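Local coordinates for protein glucose-1-phosphate uridylyltransferase (Sphingomonas elodea, PDB 2UX8) that binds glucose 1-phosphate and probably catalyses its reaction with UTP to give UDP-glucose and diphosphate, at residues Ala168-Ile182 and Glu199-Ile213. Sequence-based numbering, arbitrary orientation.
Sequences AEEVPDDQTHRYGII and EKPAPGTAPSNLSVI. With G1P (1-O-phosphono-alpha-D-glucopyranose), chain K.
Strand 168-170 pairs antiparallel with strand 210-213, their short axes 4.5 Å apart: E169 faces S211 as the hydrogen-bonded pair, flanked by the non-hydrogen-bonded pairs A168-V212 and E170-L210. The other edge of 210-213 is held by the end of 168-182, where V212 N binds G180 O and I182 N binds L210 O at 2.9 Å. E169 O is gripped twice, by S211 N and, in its carbonyl plane, by S211 OG. That hydroxyl sits between backbone N and carbonyl carbon (chi1 52°), a placing that also lays OG over one face of the Y179 ring, toward its rim, while S211 CB abuts Y179 CB. Where the strand pair ends, N209 ND2 gives one N-H to V171 O (2.7 Å) and the other to D173 OD1 (2.6 Å); both bonds are nearly straight and lie in the amide plane, which fixes its rotation. The L210 and I182 side chains cross at about a right angle, L210 CG 3.7 Å from I182 CB, and L210 CD1 reaches A168 CB. In the loops, P201 CG packs against both T176 CG2 and I181 CG1, and T176 CG2 also meets A206 CB. The sugar lies at one end: G1P O4 accepts from G180 N (3.0 Å) and donates to V212 O (2.6 Å), and E199 OE2 accepts from the sugar hydroxyls O2 and O3. I213 packs on D142, another residue of the glucose 1-phosphate pocket, built on the GT-A-type nucleotidyltransferase fold.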
loop_
_atom_site.group_PDB
_atom_site.type_symbol
_atom_site.label_atom_id
_atom_site.label_comp_id
_atom_site.label_asym_id
_atom_site.label_seq_id
_atom_site.Cartn_x
_atom_site.Cartn_y
_atom_site.Cartn_z
ATOM N N ALA C 168 13.676 24.409 24.712
ATOM C CA ALA C 168 14.969 24.196 25.345
ATOM C C ALA C 168 14.814 23.393 26.617
ATOM O O ALA C 168 13.799 23.499 27.316
ATOM C CB ALA C 168 15.637 25.532 25.640
ATOM N N GLU C 169 15.844 22.606 26.915
ATOM C CA GLU C 169 15.828 21.740 28.079
ATOM C C GLU C 169 17.244 21.437 28.571
ATOM O O GLU C 169 18.117 21.059 27.786
ATOM C CB GLU C 169 15.102 20.448 27.700
ATOM C CG GLU C 169 14.896 19.433 28.798
ATOM C CD GLU C 169 14.190 18.200 28.271
ATOM O OE1 GLU C 169 13.123 18.365 27.634
ATOM O OE2 GLU C 169 14.700 17.078 28.488
ATOM N N GLU C 170 17.463 21.625 29.872
ATOM C CA GLU C 170 18.760 21.357 30.492
ATOM C C GLU C 170 19.031 19.862 30.413
ATOM O O GLU C 170 18.197 19.049 30.806
ATOM C CB GLU C 170 18.755 21.795 31.961
ATOM C CG GLU C 170 18.962 23.281 32.186
ATOM C CD GLU C 170 20.370 23.713 31.857
ATOM O OE1 GLU C 170 21.313 23.144 32.444
ATOM O OE2 GLU C 170 20.539 24.617 31.014
ATOM N N VAL C 171 20.202 19.501 29.911
ATOM C CA VAL C 171 20.553 18.100 29.779
ATOM C C VAL C 171 21.883 17.809 30.468
ATOM O O VAL C 171 22.739 18.684 30.576
ATOM C CB VAL C 171 20.633 17.709 28.283
ATOM C CG1 VAL C 171 22.071 17.623 27.825
ATOM C CG2 VAL C 171 19.919 16.408 28.055
ATOM N N PRO C 172 22.060 16.577 30.967
ATOM C CA PRO C 172 23.305 16.197 31.642
ATOM C C PRO C 172 24.540 16.406 30.764
ATOM O O PRO C 172 24.454 16.395 29.536
ATOM C CB PRO C 172 23.071 14.733 31.985
ATOM C CG PRO C 172 21.610 14.723 32.302
ATOM C CD PRO C 172 21.026 15.548 31.171
ATOM N N ASP C 173 25.688 16.590 31.409
ATOM C CA ASP C 173 26.944 16.822 30.704
ATOM C C ASP C 173 27.336 15.734 29.701
ATOM O O ASP C 173 27.785 16.041 28.596
ATOM C CB ASP C 173 28.085 17.030 31.710
ATOM C CG ASP C 173 27.980 18.353 32.455
ATOM O OD1 ASP C 173 27.132 19.183 32.083
ATOM O OD2 ASP C 173 28.750 18.574 33.411
ATOM N N ASP C 174 27.173 14.469 30.074
ATOM C CA ASP C 174 27.533 13.376 29.176
ATOM C C ASP C 174 26.501 13.166 28.079
ATOM O O ASP C 174 26.616 12.241 27.278
ATOM C CB ASP C 174 27.742 12.064 29.955
ATOM C CG ASP C 174 27.279 12.145 31.402
ATOM O OD1 ASP C 174 27.416 13.216 32.020
ATOM O OD2 ASP C 174 26.800 11.125 31.936
ATOM N N GLN C 175 25.512 14.054 28.032
ATOM C CA GLN C 175 24.428 13.979 27.058
ATOM C C GLN C 175 24.507 15.046 25.979
ATOM O O GLN C 175 23.913 14.910 24.910
ATOM C CB GLN C 175 23.092 14.142 27.773
ATOM C CG GLN C 175 22.117 13.048 27.463
ATOM C CD GLN C 175 22.622 11.717 27.951
ATOM O OE1 GLN C 175 22.638 11.452 29.152
ATOM N NE2 GLN C 175 23.059 10.874 27.024
ATOM N N THR C 176 25.230 16.115 26.279
ATOM C CA THR C 176 25.363 17.250 25.376
ATOM C C THR C 176 25.812 16.986 23.938
ATOM O O THR C 176 25.407 17.701 23.023
ATOM C CB THR C 176 26.285 18.308 26.006
ATOM O OG1 THR C 176 25.640 18.865 27.152
ATOM C CG2 THR C 176 26.581 19.422 25.036
ATOM N N HIS C 177 26.632 15.967 23.726
ATOM C CA HIS C 177 27.122 15.673 22.384
ATOM C C HIS C 177 26.052 15.086 21.460
ATOM O O HIS C 177 26.320 14.826 20.287
ATOM C CB HIS C 177 28.301 14.703 22.472
ATOM C CG HIS C 177 27.910 13.326 22.910
ATOM N ND1 HIS C 177 27.642 12.310 22.016
ATOM C CD2 HIS C 177 27.671 12.817 24.143
ATOM C CE1 HIS C 177 27.255 11.234 22.679
ATOM N NE2 HIS C 177 27.263 11.515 23.971
ATOM N N ARG C 178 24.844 14.884 21.984
ATOM C CA ARG C 178 23.761 14.302 21.194
ATOM C C ARG C 178 22.749 15.324 20.696
ATOM O O ARG C 178 21.879 14.998 19.886
ATOM C CB ARG C 178 22.993 13.268 22.015
ATOM C CG ARG C 178 23.834 12.352 22.872
ATOM C CD ARG C 178 22.929 11.517 23.770
ATOM N NE ARG C 178 22.159 10.548 22.999
ATOM C CZ ARG C 178 21.008 10.019 23.394
ATOM N NH1 ARG C 178 20.485 10.370 24.559
ATOM N NH2 ARG C 178 20.386 9.137 22.624
ATOM N N TYR C 179 22.842 16.553 21.182
ATOM C CA TYR C 179 21.882 17.567 20.777
ATOM C C TYR C 179 22.555 18.800 20.227
ATOM O O TYR C 179 23.780 18.906 20.212
ATOM C CB TYR C 179 21.030 18.011 21.969
ATOM C CG TYR C 179 20.403 16.914 22.812
ATOM C CD1 TYR C 179 21.183 16.087 23.623
ATOM C CD2 TYR C 179 19.018 16.747 22.845
ATOM C CE1 TYR C 179 20.593 15.129 24.450
ATOM C CE2 TYR C 179 18.424 15.794 23.666
ATOM C CZ TYR C 179 19.214 14.993 24.466
ATOM O OH TYR C 179 18.622 14.066 25.292
ATOM N N GLY C 180 21.733 19.736 19.770
ATOM C CA GLY C 180 22.256 20.994 19.286
ATOM C C GLY C 180 22.307 21.778 20.577
ATOM O O GLY C 180 21.354 21.726 21.361
ATOM N N ILE C 181 23.400 22.488 20.831
ATOM C CA ILE C 181 23.498 23.228 22.080
ATOM C C ILE C 181 23.373 24.731 21.923
ATOM O O ILE C 181 23.885 25.316 20.972
ATOM C CB ILE C 181 24.804 22.872 22.807
ATOM C CG1 ILE C 181 24.751 21.404 23.237
ATOM C CG2 ILE C 181 24.997 23.764 24.022
ATOM C CD1 ILE C 181 23.595 21.081 24.182
ATOM N N ILE C 182 22.683 25.347 22.874
ATOM C CA ILE C 182 22.458 26.782 22.858
ATOM C C ILE C 182 23.433 27.553 23.739
ATOM O O ILE C 182 23.821 27.092 24.810
ATOM C CB ILE C 182 21.043 27.108 23.358
ATOM C CG1 ILE C 182 20.004 26.409 22.479
ATOM C CG2 ILE C 182 20.835 28.614 23.389
ATOM C CD1 ILE C 182 18.584 26.489 23.015
ATOM N N GLU C 199 25.569 22.230 16.497
ATOM C CA GLU C 199 24.954 20.903 16.360
ATOM C C GLU C 199 25.875 19.910 17.066
ATOM O O GLU C 199 27.046 19.985 16.883
ATOM C CB GLU C 199 24.872 20.525 14.873
ATOM C CG GLU C 199 23.529 19.995 14.382
ATOM C CD GLU C 199 22.880 19.015 15.331
ATOM O OE1 GLU C 199 23.552 18.080 15.795
ATOM O OE2 GLU C 199 21.682 19.175 15.607
ATOM N N LYS C 200 25.372 18.990 17.868
ATOM C CA LYS C 200 26.224 18.009 18.559
ATOM C C LYS C 200 27.718 18.327 18.789
ATOM O O LYS C 200 28.591 17.753 18.136
ATOM C CB LYS C 200 26.125 16.660 17.845
ATOM C CG LYS C 200 24.726 16.092 17.792
ATOM C CD LYS C 200 24.737 14.621 17.430
ATOM C CE LYS C 200 23.323 14.074 17.364
ATOM N NZ LYS C 200 23.275 12.610 17.138
ATOM N N PRO C 201 28.031 19.219 19.747
ATOM C CA PRO C 201 29.427 19.572 20.031
ATOM C C PRO C 201 30.220 18.377 20.566
ATOM O O PRO C 201 29.634 17.386 20.998
ATOM C CB PRO C 201 29.290 20.672 21.072
ATOM C CG PRO C 201 28.068 20.245 21.824
ATOM C CD PRO C 201 27.124 19.865 20.712
ATOM N N ALA C 202 31.547 18.476 20.533
ATOM C CA ALA C 202 32.416 17.414 21.031
ATOM C C ALA C 202 32.312 17.416 22.552
ATOM O O ALA C 202 32.025 18.447 23.156
ATOM C CB ALA C 202 33.850 17.666 20.597
ATOM N N PRO C 203 32.562 16.268 23.196
ATOM C CA PRO C 203 32.473 16.181 24.656
ATOM C C PRO C 203 33.501 16.949 25.483
ATOM O O PRO C 203 34.221 16.361 26.258
ATOM C CB PRO C 203 32.547 14.682 24.907
ATOM C CG PRO C 203 33.477 14.229 23.839
ATOM C CD PRO C 203 32.982 14.977 22.622
ATOM N N GLY C 204 33.567 18.259 25.345
ATOM C CA GLY C 204 34.524 19.014 26.128
ATOM C C GLY C 204 34.389 20.426 25.636
ATOM O O GLY C 204 34.927 21.372 26.213
ATOM N N THR C 205 33.650 20.551 24.538
ATOM C CA THR C 205 33.413 21.846 23.934
ATOM C C THR C 205 31.959 22.290 23.977
ATOM O O THR C 205 31.494 23.010 23.095
ATOM C CB THR C 205 33.893 21.901 22.477
ATOM O OG1 THR C 205 33.452 23.123 21.878
ATOM C CG2 THR C 205 33.349 20.751 21.691
ATOM N N ALA C 206 31.241 21.871 25.009
ATOM C CA ALA C 206 29.849 22.272 25.156
ATOM C C ALA C 206 29.725 23.686 25.736
ATOM O O ALA C 206 30.061 23.926 26.895
ATOM C CB ALA C 206 29.118 21.289 26.057
ATOM N N PRO C 207 29.242 24.643 24.930
ATOM C CA PRO C 207 29.083 26.022 25.406
ATOM C C PRO C 207 28.200 26.113 26.656
ATOM O O PRO C 207 28.307 27.061 27.433
ATOM C CB PRO C 207 28.445 26.720 24.209
ATOM C CG PRO C 207 29.080 26.019 23.053
ATOM C CD PRO C 207 29.013 24.563 23.475
ATOM N N SER C 208 27.319 25.129 26.829
ATOM C CA SER C 208 26.412 25.088 27.974
ATOM C C SER C 208 25.705 23.745 28.037
ATOM O O SER C 208 26.176 22.751 27.482
ATOM C CB SER C 208 25.356 26.197 27.879
ATOM O OG SER C 208 24.358 25.880 26.921
ATOM N N ASN C 209 24.559 23.730 28.707
ATOM C CA ASN C 209 23.787 22.509 28.853
ATOM C C ASN C 209 22.397 22.533 28.220
ATOM O O ASN C 209 21.807 21.471 28.014
ATOM C CB ASN C 209 23.646 22.150 30.338
ATOM C CG ASN C 209 24.917 21.570 30.925
ATOM O OD1 ASN C 209 25.887 22.286 31.186
ATOM N ND2 ASN C 209 24.921 20.260 31.129
ATOM N N LEU C 210 21.858 23.712 27.909
ATOM C CA LEU C 210 20.520 23.723 27.326
ATOM C C LEU C 210 20.532 23.377 25.840
ATOM O O LEU C 210 21.051 24.112 24.997
ATOM C CB LEU C 210 19.784 25.046 27.588
ATOM C CG LEU C 210 20.034 26.305 26.777
ATOM C CD1 LEU C 210 18.908 27.284 27.051
ATOM C CD2 LEU C 210 21.381 26.903 27.133
ATOM N N SER C 211 19.954 22.216 25.553
ATOM C CA SER C 211 19.878 21.671 24.212
ATOM C C SER C 211 18.596 22.048 23.484
ATOM O O SER C 211 17.664 22.596 24.073
ATOM C CB SER C 211 19.988 20.153 24.291
ATOM O OG SER C 211 19.044 19.644 25.221
ATOM N N VAL C 212 18.564 21.738 22.194
ATOM C CA VAL C 212 17.410 22.020 21.355
ATOM C C VAL C 212 16.513 20.786 21.348
ATOM O O VAL C 212 16.995 19.673 21.180
ATOM C CB VAL C 212 17.851 22.341 19.904
ATOM C CG1 VAL C 212 16.652 22.735 19.059
ATOM C CG2 VAL C 212 18.873 23.462 19.909
ATOM N N ILE C 213 15.216 20.981 21.558
ATOM C CA ILE C 213 14.277 19.869 21.553
ATOM C C ILE C 213 13.436 19.977 20.284
ATOM O O ILE C 213 13.291 21.060 19.732
ATOM C CB ILE C 213 13.372 19.886 22.812
ATOM C CG1 ILE C 213 14.236 19.738 24.069
ATOM C CG2 ILE C 213 12.344 18.763 22.742
ATOM C CD1 ILE C 213 15.189 18.571 24.035
HETATM C C1 G1P K . 17.789 17.194 15.845
HETATM C C2 G1P K . 18.526 18.548 15.824
HETATM C C3 G1P K . 19.261 18.728 17.163
HETATM C C4 G1P K . 18.217 18.721 18.275
HETATM C C5 G1P K . 17.481 17.362 18.237
HETATM C C6 G1P K . 16.409 17.340 19.338
HETATM O O1 G1P K . 18.763 16.132 15.966
HETATM O O2 G1P K . 19.465 18.550 14.750
HETATM O O3 G1P K . 19.945 19.974 17.169
HETATM O O4 G1P K . 18.872 18.887 19.533
HETATM O O5 G1P K . 16.827 17.183 16.948
HETATM O O6 G1P K . 15.703 16.097 19.322
HETATM P P G1P K . 18.046 14.685 15.797
HETATM O O1P G1P K . 17.339 14.597 14.495
HETATM O O2P G1P K . 19.158 13.537 15.901
HETATM O O3P G1P K . 16.984 14.453 16.988
#